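Local coordinates for protein NRD1 (Saccharomyces cerevisiae, PDB 3CLJ) that probably binds the phosphorylated C-terminal domain of RNA polymerase II, through its CTD-interacting domain, as part of the Nrd1-Nab3-Sen1 transcription termination complex, at residues 27-32 against 65-70; 57-62 against 118-123; 48-53 against 102-107. All coordinates share one frame; numbering follows the deposited sequence.

Interaction 1: residues 27-32 against 65-70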
loop_
_atom_site.group_PDB
_atom_site.type_symbol
_atom_site.label_atom_id
_atom_site.label_comp_id
_atom_site.label_asym_id
_atom_site.label_seq_id
_atom_site.Cartn_x
_atom_site.Cartn_y
_atom_site.Cartn_z
ATOM N N LYS A 27 -0.691 7.727 -11.286
ATOM C CA LYS A 27 -1.969 7.570 -12.040
ATOM C C LYS A 27 -3.047 6.915 -11.149
ATOM O O LYS A 27 -4.157 7.406 -11.013
ATOM C CB LYS A 27 -1.729 6.679 -13.267
ATOM C CG LYS A 27 -2.614 6.947 -14.429
ATOM C CD LYS A 27 -2.816 5.704 -15.282
ATOM C CE LYS A 27 -3.916 5.930 -16.349
ATOM N NZ LYS A 27 -4.061 4.651 -17.055
ATOM N N LEU A 28 -2.679 5.819 -10.497
ATOM C CA LEU A 28 -3.554 5.189 -9.538
ATOM C C LEU A 28 -3.951 6.105 -8.395
ATOM O O LEU A 28 -5.086 6.049 -7.900
ATOM C CB LEU A 28 -2.907 3.887 -8.996
ATOM C CG LEU A 28 -2.596 2.733 -9.955
ATOM C CD1 LEU A 28 -1.978 1.529 -9.145
ATOM C CD2 LEU A 28 -3.831 2.262 -10.808
ATOM N N THR A 29 -3.020 6.948 -7.969
ATOM C CA THR A 29 -3.200 7.751 -6.761
ATOM C C THR A 29 -4.163 8.910 -7.067
ATOM O O THR A 29 -5.053 9.262 -6.255
ATOM C CB THR A 29 -1.847 8.255 -6.239
ATOM O OG1 THR A 29 -1.009 7.118 -5.923
ATOM C CG2 THR A 29 -2.037 9.098 -4.979
ATOM N N THR A 30 -3.994 9.485 -8.254
ATOM C CA THR A 30 -4.915 10.525 -8.719
ATOM C C THR A 30 -6.335 9.984 -8.879
ATOM O O THR A 30 -7.306 10.632 -8.454
ATOM C CB THR A 30 -4.385 11.213 -9.988
ATOM O OG1 THR A 30 -3.141 11.837 -9.636
ATOM C CG2 THR A 30 -5.379 12.294 -10.504
ATOM N N TYR A 31 -6.447 8.774 -9.423
ATOM C CA TYR A 31 -7.746 8.150 -9.530
ATOM C C TYR A 31 -8.339 7.958 -8.123
ATOM O O TYR A 31 -9.524 8.212 -7.916
ATOM C CB TYR A 31 -7.674 6.805 -10.272
ATOM C CG TYR A 31 -9.063 6.192 -10.404
ATOM C CD1 TYR A 31 -9.820 6.445 -11.525
ATOM C CD2 TYR A 31 -9.620 5.395 -9.373
ATOM C CE1 TYR A 31 -11.109 5.921 -11.669
ATOM C CE2 TYR A 31 -10.909 4.881 -9.492
ATOM C CZ TYR A 31 -11.655 5.157 -10.653
ATOM O OH TYR A 31 -12.935 4.669 -10.838
ATOM N N ALA A 32 -7.532 7.476 -7.169
ATOM C CA ALA A 32 -8.032 7.196 -5.819
ATOM C C ALA A 32 -8.633 8.452 -5.143
ATOM O O ALA A 32 -9.698 8.384 -4.504
ATOM C CB ALA A 32 -6.924 6.553 -4.935
ATOM N N ILE A 65 0.248 1.196 -1.921
ATOM C CA ILE A 65 -0.380 1.482 -0.620
ATOM C C ILE A 65 0.169 2.724 0.116
ATOM O O ILE A 65 -0.602 3.483 0.755
ATOM C CB ILE A 65 -0.351 0.180 0.291
ATOM C CG1 ILE A 65 -1.269 -0.879 -0.311
ATOM C CG2 ILE A 65 -0.662 0.513 1.791
ATOM C CD1 ILE A 65 -0.963 -2.320 0.173
ATOM N N ASP A 66 1.491 2.926 0.076
ATOM C CA ASP A 66 2.099 4.133 0.580
ATOM C C ASP A 66 1.534 5.369 -0.067
ATOM O O ASP A 66 1.247 6.339 0.593
ATOM C CB ASP A 66 3.644 4.122 0.336
ATOM C CG ASP A 66 4.306 5.380 0.806
ATOM O OD1 ASP A 66 4.241 5.695 2.014
ATOM O OD2 ASP A 66 4.903 6.112 -0.012
ATOM N N SER A 67 1.461 5.348 -1.381
ATOM C CA SER A 67 1.056 6.526 -2.130
ATOM C C SER A 67 -0.427 6.891 -1.874
ATOM O O SER A 67 -0.746 8.028 -1.556
ATOM C CB SER A 67 1.279 6.278 -3.627
ATOM O OG SER A 67 1.034 7.474 -4.349
ATOM N N ILE A 68 -1.306 5.910 -2.017
ATOM C CA ILE A 68 -2.705 6.110 -1.816
ATOM C C ILE A 68 -2.973 6.319 -0.305
ATOM O O ILE A 68 -3.684 7.259 0.094
ATOM C CB ILE A 68 -3.513 4.926 -2.437
ATOM C CG1 ILE A 68 -3.510 5.056 -3.970
ATOM C CG2 ILE A 68 -4.988 4.882 -1.859
ATOM C CD1 ILE A 68 -4.146 3.798 -4.709
ATOM N N GLY A 69 -2.353 5.492 0.533
ATOM C CA GLY A 69 -2.512 5.667 1.948
ATOM C C GLY A 69 -2.147 7.015 2.502
ATOM O O GLY A 69 -2.907 7.561 3.334
ATOM N N ARG A 70 -0.988 7.582 2.066
ATOM C CA ARG A 70 -0.539 8.866 2.619
ATOM C C ARG A 70 -1.304 9.997 1.928
ATOM O O ARG A 70 -1.520 11.025 2.546
ATOM C CB ARG A 70 1.003 9.100 2.614
ATOM C CG ARG A 70 1.841 8.350 3.726
ATOM C CD ARG A 70 3.411 8.724 3.776
ATOM N NE ARG A 70 4.006 8.443 2.467
ATOM C CZ ARG A 70 4.239 9.341 1.509
ATOM N NH1 ARG A 70 4.022 10.645 1.704
ATOM N NH2 ARG A 70 4.663 8.914 0.336
#

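Interaction 2: residues 57-62 against 118-123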
loop_
_atom_site.group_PDB
_atom_site.type_symbol
_atom_site.label_atom_id
_atom_site.label_comp_id
_atom_site.label_asym_id
_atom_site.label_seq_id
_atom_site.Cartn_x
_atom_site.Cartn_y
_atom_site.Cartn_z
ATOM N N HIS A 57 7.652 -8.232 -6.903
ATOM C CA HIS A 57 6.654 -7.203 -7.032
ATOM C C HIS A 57 6.019 -6.728 -5.694
ATOM O O HIS A 57 5.280 -5.731 -5.663
ATOM C CB HIS A 57 5.566 -7.641 -8.055
ATOM C CG HIS A 57 6.012 -7.599 -9.496
ATOM N ND1 HIS A 57 7.272 -7.960 -9.909
ATOM C CD2 HIS A 57 5.349 -7.231 -10.622
ATOM C CE1 HIS A 57 7.369 -7.841 -11.222
ATOM N NE2 HIS A 57 6.211 -7.394 -11.680
ATOM N N LYS A 58 6.313 -7.398 -4.584
ATOM C CA LYS A 58 5.718 -7.008 -3.299
ATOM C C LYS A 58 6.099 -5.598 -2.830
ATOM O O LYS A 58 5.253 -4.892 -2.292
ATOM C CB LYS A 58 6.077 -8.022 -2.214
ATOM C CG LYS A 58 5.620 -9.439 -2.499
ATOM C CD LYS A 58 4.198 -9.663 -1.997
ATOM C CE LYS A 58 3.667 -11.006 -2.535
ATOM N NZ LYS A 58 2.413 -11.393 -1.807
ATOM N N LEU A 59 7.353 -5.200 -3.039
ATOM C CA LEU A 59 7.786 -3.857 -2.736
ATOM C C LEU A 59 6.896 -2.831 -3.463
ATOM O O LEU A 59 6.291 -1.952 -2.813
ATOM C CB LEU A 59 9.250 -3.686 -3.139
ATOM C CG LEU A 59 9.863 -2.275 -2.926
ATOM C CD1 LEU A 59 9.701 -1.812 -1.427
ATOM C CD2 LEU A 59 11.306 -2.187 -3.421
ATOM N N GLY A 60 6.767 -2.972 -4.783
ATOM C CA GLY A 60 5.845 -2.122 -5.588
ATOM C C GLY A 60 4.443 -2.030 -5.021
ATOM O O GLY A 60 3.842 -0.954 -4.988
ATOM N N SER A 61 3.916 -3.167 -4.578
ATOM C CA SER A 61 2.587 -3.220 -3.979
ATOM C C SER A 61 2.475 -2.394 -2.684
ATOM O O SER A 61 1.434 -1.773 -2.419
ATOM C CB SER A 61 2.148 -4.661 -3.750
ATOM O OG SER A 61 2.695 -5.165 -2.493
ATOM N N LEU A 62 3.551 -2.346 -1.906
ATOM C CA LEU A 62 3.579 -1.482 -0.705
ATOM C C LEU A 62 3.776 0.016 -1.056
ATOM O O LEU A 62 3.292 0.914 -0.325
ATOM C CB LEU A 62 4.661 -1.980 0.289
ATOM C CG LEU A 62 4.370 -3.358 0.920
ATOM C CD1 LEU A 62 5.615 -3.861 1.713
ATOM C CD2 LEU A 62 3.107 -3.452 1.768
ATOM N N GLU A 118 15.150 -4.021 2.676
ATOM C CA GLU A 118 15.693 -2.770 3.236
ATOM C C GLU A 118 14.906 -1.544 2.846
ATOM O O GLU A 118 14.797 -0.598 3.611
ATOM C CB GLU A 118 17.239 -2.649 3.263
ATOM C CG GLU A 118 17.925 -3.644 4.307
ATOM C CD GLU A 118 17.552 -3.474 5.839
ATOM O OE1 GLU A 118 18.135 -2.553 6.469
ATOM O OE2 GLU A 118 16.742 -4.286 6.421
ATOM N N LYS A 119 14.333 -1.596 1.633
ATOM C CA LYS A 119 13.419 -0.586 1.126
ATOM C C LYS A 119 12.078 -0.648 1.873
ATOM O O LYS A 119 11.451 0.402 2.113
ATOM C CB LYS A 119 13.221 -0.750 -0.407
ATOM C CG LYS A 119 14.460 -0.256 -1.191
ATOM C CD LYS A 119 14.532 -0.806 -2.628
ATOM C CE LYS A 119 15.820 -0.282 -3.426
ATOM N NZ LYS A 119 16.157 -1.224 -4.580
ATOM N N ILE A 120 11.623 -1.850 2.215
ATOM C CA ILE A 120 10.422 -1.941 3.082
ATOM C C ILE A 120 10.684 -1.304 4.470
ATOM O O ILE A 120 9.899 -0.494 4.947
ATOM C CB ILE A 120 9.900 -3.404 3.222
ATOM C CG1 ILE A 120 9.464 -3.961 1.848
ATOM C CG2 ILE A 120 8.781 -3.498 4.376
ATOM C CD1 ILE A 120 9.232 -5.447 1.788
ATOM N N ARG A 121 11.808 -1.641 5.091
ATOM C CA ARG A 121 12.234 -0.995 6.346
ATOM C C ARG A 121 12.175 0.543 6.282
ATOM O O ARG A 121 11.603 1.164 7.180
ATOM C CB ARG A 121 13.609 -1.543 6.729
ATOM C CG ARG A 121 13.920 -1.602 8.231
ATOM C CD ARG A 121 14.249 -0.236 8.855
ATOM N NE ARG A 121 15.399 -0.274 9.756
ATOM C CZ ARG A 121 15.811 -1.328 10.459
ATOM N NH1 ARG A 121 15.171 -2.477 10.415
ATOM N NH2 ARG A 121 16.890 -1.234 11.209
ATOM N N MET A 122 12.701 1.166 5.211
ATOM C CA MET A 122 12.620 2.637 5.101
ATOM C C MET A 122 11.245 3.166 4.946
ATOM O O MET A 122 10.874 4.195 5.513
ATOM C CB MET A 122 13.440 3.218 3.935
ATOM C CG MET A 122 13.241 4.795 3.849
ATOM S SD MET A 122 13.967 5.765 5.234
ATOM C CE MET A 122 12.545 6.699 5.774
ATOM N N LEU A 123 10.451 2.448 4.181
ATOM C CA LEU A 123 9.063 2.752 4.071
ATOM C C LEU A 123 8.332 2.676 5.421
ATOM O O LEU A 123 7.488 3.553 5.742
ATOM C CB LEU A 123 8.464 1.776 3.027
ATOM C CG LEU A 123 7.197 2.099 2.288
ATOM C CD1 LEU A 123 7.318 3.385 1.440
ATOM C CD2 LEU A 123 6.675 0.845 1.494
#

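Interaction 3: residues 48-53 against 102-107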
loop_
_atom_site.group_PDB
_atom_site.type_symbol
_atom_site.label_atom_id
_atom_site.label_comp_id
_atom_site.label_asym_id
_atom_site.label_seq_id
_atom_site.Cartn_x
_atom_site.Cartn_y
_atom_site.Cartn_z
ATOM N N ASP A 48 -5.433 -6.801 -2.434
ATOM C CA ASP A 48 -5.374 -8.081 -3.108
ATOM C C ASP A 48 -4.200 -8.145 -4.089
ATOM O O ASP A 48 -3.598 -9.206 -4.290
ATOM C CB ASP A 48 -6.728 -8.352 -3.785
ATOM C CG ASP A 48 -7.840 -8.687 -2.765
ATOM O OD1 ASP A 48 -7.518 -9.052 -1.613
ATOM O OD2 ASP A 48 -9.057 -8.682 -3.114
ATOM N N TYR A 49 -3.891 -7.018 -4.717
ATOM C CA TYR A 49 -2.726 -6.957 -5.567
ATOM C C TYR A 49 -1.458 -7.292 -4.727
ATOM O O TYR A 49 -0.617 -8.082 -5.142
ATOM C CB TYR A 49 -2.581 -5.551 -6.205
ATOM C CG TYR A 49 -1.316 -5.498 -6.989
ATOM C CD1 TYR A 49 -1.203 -6.216 -8.203
ATOM C CD2 TYR A 49 -0.190 -4.819 -6.494
ATOM C CE1 TYR A 49 0.007 -6.201 -8.931
ATOM C CE2 TYR A 49 0.981 -4.768 -7.206
ATOM C CZ TYR A 49 1.098 -5.512 -8.399
ATOM O OH TYR A 49 2.296 -5.521 -9.085
ATOM N N SER A 50 -1.341 -6.676 -3.566
ATOM C CA SER A 50 -0.273 -7.015 -2.599
ATOM C C SER A 50 -0.196 -8.507 -2.232
ATOM O O SER A 50 0.886 -9.099 -2.113
ATOM C CB SER A 50 -0.442 -6.175 -1.308
ATOM O OG SER A 50 0.763 -6.170 -0.548
ATOM N N ARG A 51 -1.360 -9.066 -1.947
ATOM C CA ARG A 51 -1.488 -10.494 -1.622
ATOM C C ARG A 51 -1.046 -11.451 -2.701
ATOM O O ARG A 51 -0.514 -12.498 -2.392
ATOM C CB ARG A 51 -2.929 -10.844 -1.266
ATOM C CG ARG A 51 -3.335 -10.270 0.035
ATOM C CD ARG A 51 -4.811 -10.527 0.228
ATOM N NE ARG A 51 -5.152 -10.272 1.640
ATOM C CZ ARG A 51 -6.362 -9.932 2.087
ATOM N NH1 ARG A 51 -7.393 -9.841 1.224
ATOM N NH2 ARG A 51 -6.548 -9.774 3.405
ATOM N N LEU A 52 -1.263 -11.079 -3.954
ATOM C CA LEU A 52 -1.211 -12.022 -5.050
ATOM C C LEU A 52 -0.079 -11.773 -6.062
ATOM O O LEU A 52 0.143 -12.596 -6.942
ATOM C CB LEU A 52 -2.570 -11.989 -5.800
ATOM C CG LEU A 52 -3.769 -12.496 -4.947
ATOM C CD1 LEU A 52 -5.160 -12.200 -5.587
ATOM C CD2 LEU A 52 -3.645 -13.968 -4.562
ATOM N N CYS A 53 0.613 -10.642 -5.960
ATOM C CA CYS A 53 1.580 -10.285 -6.972
ATOM C C CYS A 53 2.852 -11.167 -6.837
ATOM O O CYS A 53 3.085 -11.768 -5.782
ATOM C CB CYS A 53 1.932 -8.776 -6.873
ATOM S SG CYS A 53 2.748 -8.335 -5.338
ATOM N N GLN A 102 -0.234 -5.555 8.676
ATOM C CA GLN A 102 0.734 -6.483 9.215
ATOM C C GLN A 102 0.837 -7.778 8.404
ATOM O O GLN A 102 1.960 -8.271 8.183
ATOM C CB GLN A 102 0.369 -6.790 10.638
ATOM C CG GLN A 102 0.541 -5.565 11.486
ATOM C CD GLN A 102 0.063 -5.783 12.893
ATOM O OE1 GLN A 102 -0.952 -5.226 13.297
ATOM N NE2 GLN A 102 0.756 -6.646 13.626
ATOM N N GLU A 103 -0.316 -8.316 7.968
ATOM C CA GLU A 103 -0.364 -9.460 7.029
ATOM C C GLU A 103 0.450 -9.162 5.757
ATOM O O GLU A 103 1.300 -9.966 5.296
ATOM C CB GLU A 103 -1.817 -9.786 6.634
ATOM C CG GLU A 103 -1.966 -10.769 5.472
ATOM C CD GLU A 103 -3.317 -10.679 4.771
ATOM O OE1 GLU A 103 -4.312 -10.198 5.408
ATOM O OE2 GLU A 103 -3.358 -11.100 3.582
ATOM N N LEU A 104 0.164 -7.995 5.181
ATOM C CA LEU A 104 0.780 -7.650 3.921
ATOM C C LEU A 104 2.272 -7.412 4.098
ATOM O O LEU A 104 3.038 -7.791 3.237
ATOM C CB LEU A 104 0.126 -6.387 3.300
ATOM C CG LEU A 104 -1.358 -6.468 2.968
ATOM C CD1 LEU A 104 -1.752 -5.133 2.243
ATOM C CD2 LEU A 104 -1.753 -7.714 2.158
ATOM N N LEU A 105 2.664 -6.693 5.143
ATOM C CA LEU A 105 4.106 -6.487 5.419
ATOM C C LEU A 105 4.888 -7.757 5.686
ATOM O O LEU A 105 5.974 -7.929 5.136
ATOM C CB LEU A 105 4.296 -5.574 6.654
ATOM C CG LEU A 105 4.009 -4.091 6.359
ATOM C CD1 LEU A 105 3.659 -3.319 7.705
ATOM C CD2 LEU A 105 5.170 -3.432 5.566
ATOM N N SER A 106 4.370 -8.634 6.569
ATOM C CA SER A 106 5.072 -9.868 6.893
ATOM C C SER A 106 5.324 -10.679 5.640
ATOM O O SER A 106 6.429 -11.179 5.455
ATOM C CB SER A 106 4.320 -10.704 7.961
ATOM O OG SER A 106 4.155 -9.847 9.097
ATOM N N ASP A 107 4.299 -10.821 4.799
ATOM C CA ASP A 107 4.446 -11.555 3.557
ATOM C C ASP A 107 5.410 -10.850 2.580
ATOM O O ASP A 107 6.227 -11.504 1.961
ATOM C CB ASP A 107 3.087 -11.767 2.862
ATOM C CG ASP A 107 3.142 -12.831 1.805
ATOM O OD1 ASP A 107 3.767 -13.896 2.066
ATOM O OD2 ASP A 107 2.503 -12.662 0.739
HETATM O O HOH W 1 2.029 -8.566 0.803
#

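Interaction 1: residues 27-32 against 65-70
Thr29 meets Ser67 and Ala32 meets Ile68 with no planar side chain between them; the flat groups lie at the flanks. On the side of 65-70 facing helix 114-130, Asp66 sits at the edge of the Arg70 guanidinium, in its plane. Arg70 grips it side-on, NE to OD1 and NH2 to OD2, each on the syn side but about 32° out of the carboxylate plane; Asp66 OD1 also bonds Trp127 NE1. On the far flank of 27-32, the Tyr31 ring stacks with His35 and also meets the Phe6 ring.

The two helices run nearly parallel, with axes 9.2 Å apart, a crossing angle of -27°, and the CA atoms of Thr29 and Ile68 5.2 Å apart. Here the two hydroxyls come together: Thr29 OG1 and Ser67 OG are 2.6 Å apart, close enough for a hydrogen bond. Ser67 holds OG anti to its backbone N (chi1 -173°), which carries it across to helix 22-34. Thr29 OG1 also bonds to Ile25 O.

Beside the hydroxyls, Ile68 lays CG1 and CD1 against the methyl of Ala32, with Ala32 CB 3.9 Å from Ile68 CG1. Ile68 CD1 reaches on to Leu28 O at 4.0 Å. With an alanine in place of Ile68, a gap would probably open between helix 58-77 and the Ala32 methyl and Leu28 O. Ile68 also touches Ile46 of helix 39-52.

Helices 22-34 and 58-77 probably help form the CTD-peptide groove, as in related CID domains. A hydroxyl pair thus lies beside a small apolar patch of Ile68, Ala32 and Leu28, and gives buried Thr29 a polar partner.

Interaction 2: residues 57-62 against 118-123
The helix carrying Leu59 and Leu62 and the one carrying Lys119, Ile120 and Leu123 run almost parallel, 13° apart, with axes 10.4 Å from each other and the CA atoms of Leu59 and Ile120 nearest. Side chains fill the space between them, and no hydrogen bond crosses.

Leu59 sends both methyls over. Its CG lies anti to the backbone N (chi1 178°), which brings the fork up to helix 114-130. CD2 rests on the aliphatic chain of Lys119, 3.6 Å from Lys119 CD, the two side chains crossing at about a right angle. CD1 lies 3.9 Å from Ile120 CG1, where Leu59 and Ile120 run antiparallel alongside one another.

Ile120 CG1 is shared, since Leu62 CD1 also lies 3.9 Å from it. One turn on, Leu123 puts CD2 against Leu62 CB at 3.7 Å. Lys119 gives only its methylenes to the contact; its NZ is salt-bridged to Asp115 and bonded to a glycerol, probably from the crystallisation liquor, at the exposed rim.

Beyond Leu62 and Ile120 the apolar layer continues onto Ala108 and Ile109 of helix 90-111. The contact packs helix 58-77 on helix 114-130 within the all-helical, right-handed superhelix of the CID fold.

Interaction 3: residues 48-53 against 102-107
A salt-bridge network of Asp48, Arg51 and Glu103 ties helix 39-52 to helix 90-111 along the rim of their contact. Arg51 is its centre. It grips Glu103 side-on with two nitrogens, one to each oxygen: NE to OE2 at 2.8 Å and NH2 to OE1 at 3.0 Å. The second bond is nearly straight (177°) and uses the syn lone pair of OE1. The guanidinium and carboxylate planes are 13° apart, so the two groups meet edge on and almost coplanar.

On helix 39-52 itself, Arg51 NH1 takes Asp48 OD1 at 2.9 Å, tilted from the guanidinium plane. Two acids thus share one arginine, which probably screens their negative charges from each other and limits rotation of the guanidinium. The extended chain of Arg51, CG to NE, and the extended Glu103, with CG anti to the backbone N, let the two reach across and cross at about a right angle.

Beside this rim, Leu104 packs against Ser50 and Arg51. Its CD2 lies alongside Arg51 CG, at 3.7 Å. Its CD1 lies 3.9 Å from Ser50 CB.

Ser50 OG also meets a water at 3.0 Å, and that water donates to Leu104 O at 2.7 Å. It thereby bridges Ser50 of one helix and the Leu104 carbonyl of the other. Asp107 points its CB at helix 39-52, but its carboxylate is salt-bridged to Lys58 and Lys111.

The axes cross at 30°, 9.9 Å apart. With Leu104 beside a charged rim and a bridging water, the contact packs helix 39-52 on helix 90-111 in the helical superhelix of the CID, and Ser50 OG is also tied to Ser61 OG of helix 58-77.

Overall arrangement
Helix 58-77 joins the three sites. It supplies a segment to interactions 1 and 2, whose centres are about 15 Å apart, and they touch where Asp66 CG lies 3.7 Å from Leu123 CD1. Interactions 1 and 3, about 17 Å apart at their centres, lie on opposite sides of the chain's centre and meet through Ile65 CD1, 3.6 Å from Leu104 CD1. Interactions 2 and 3 are closer, about 11 Å between centres. Lys58 NZ connects them, 2.8 Å from Asp107 OD2 and 2.8 Å from Ser50 O. In related CID domains the CTD peptide lies in a groove between helices probably equivalent to 22-34, 58-77 and 114-130, those of interactions 1 and 2.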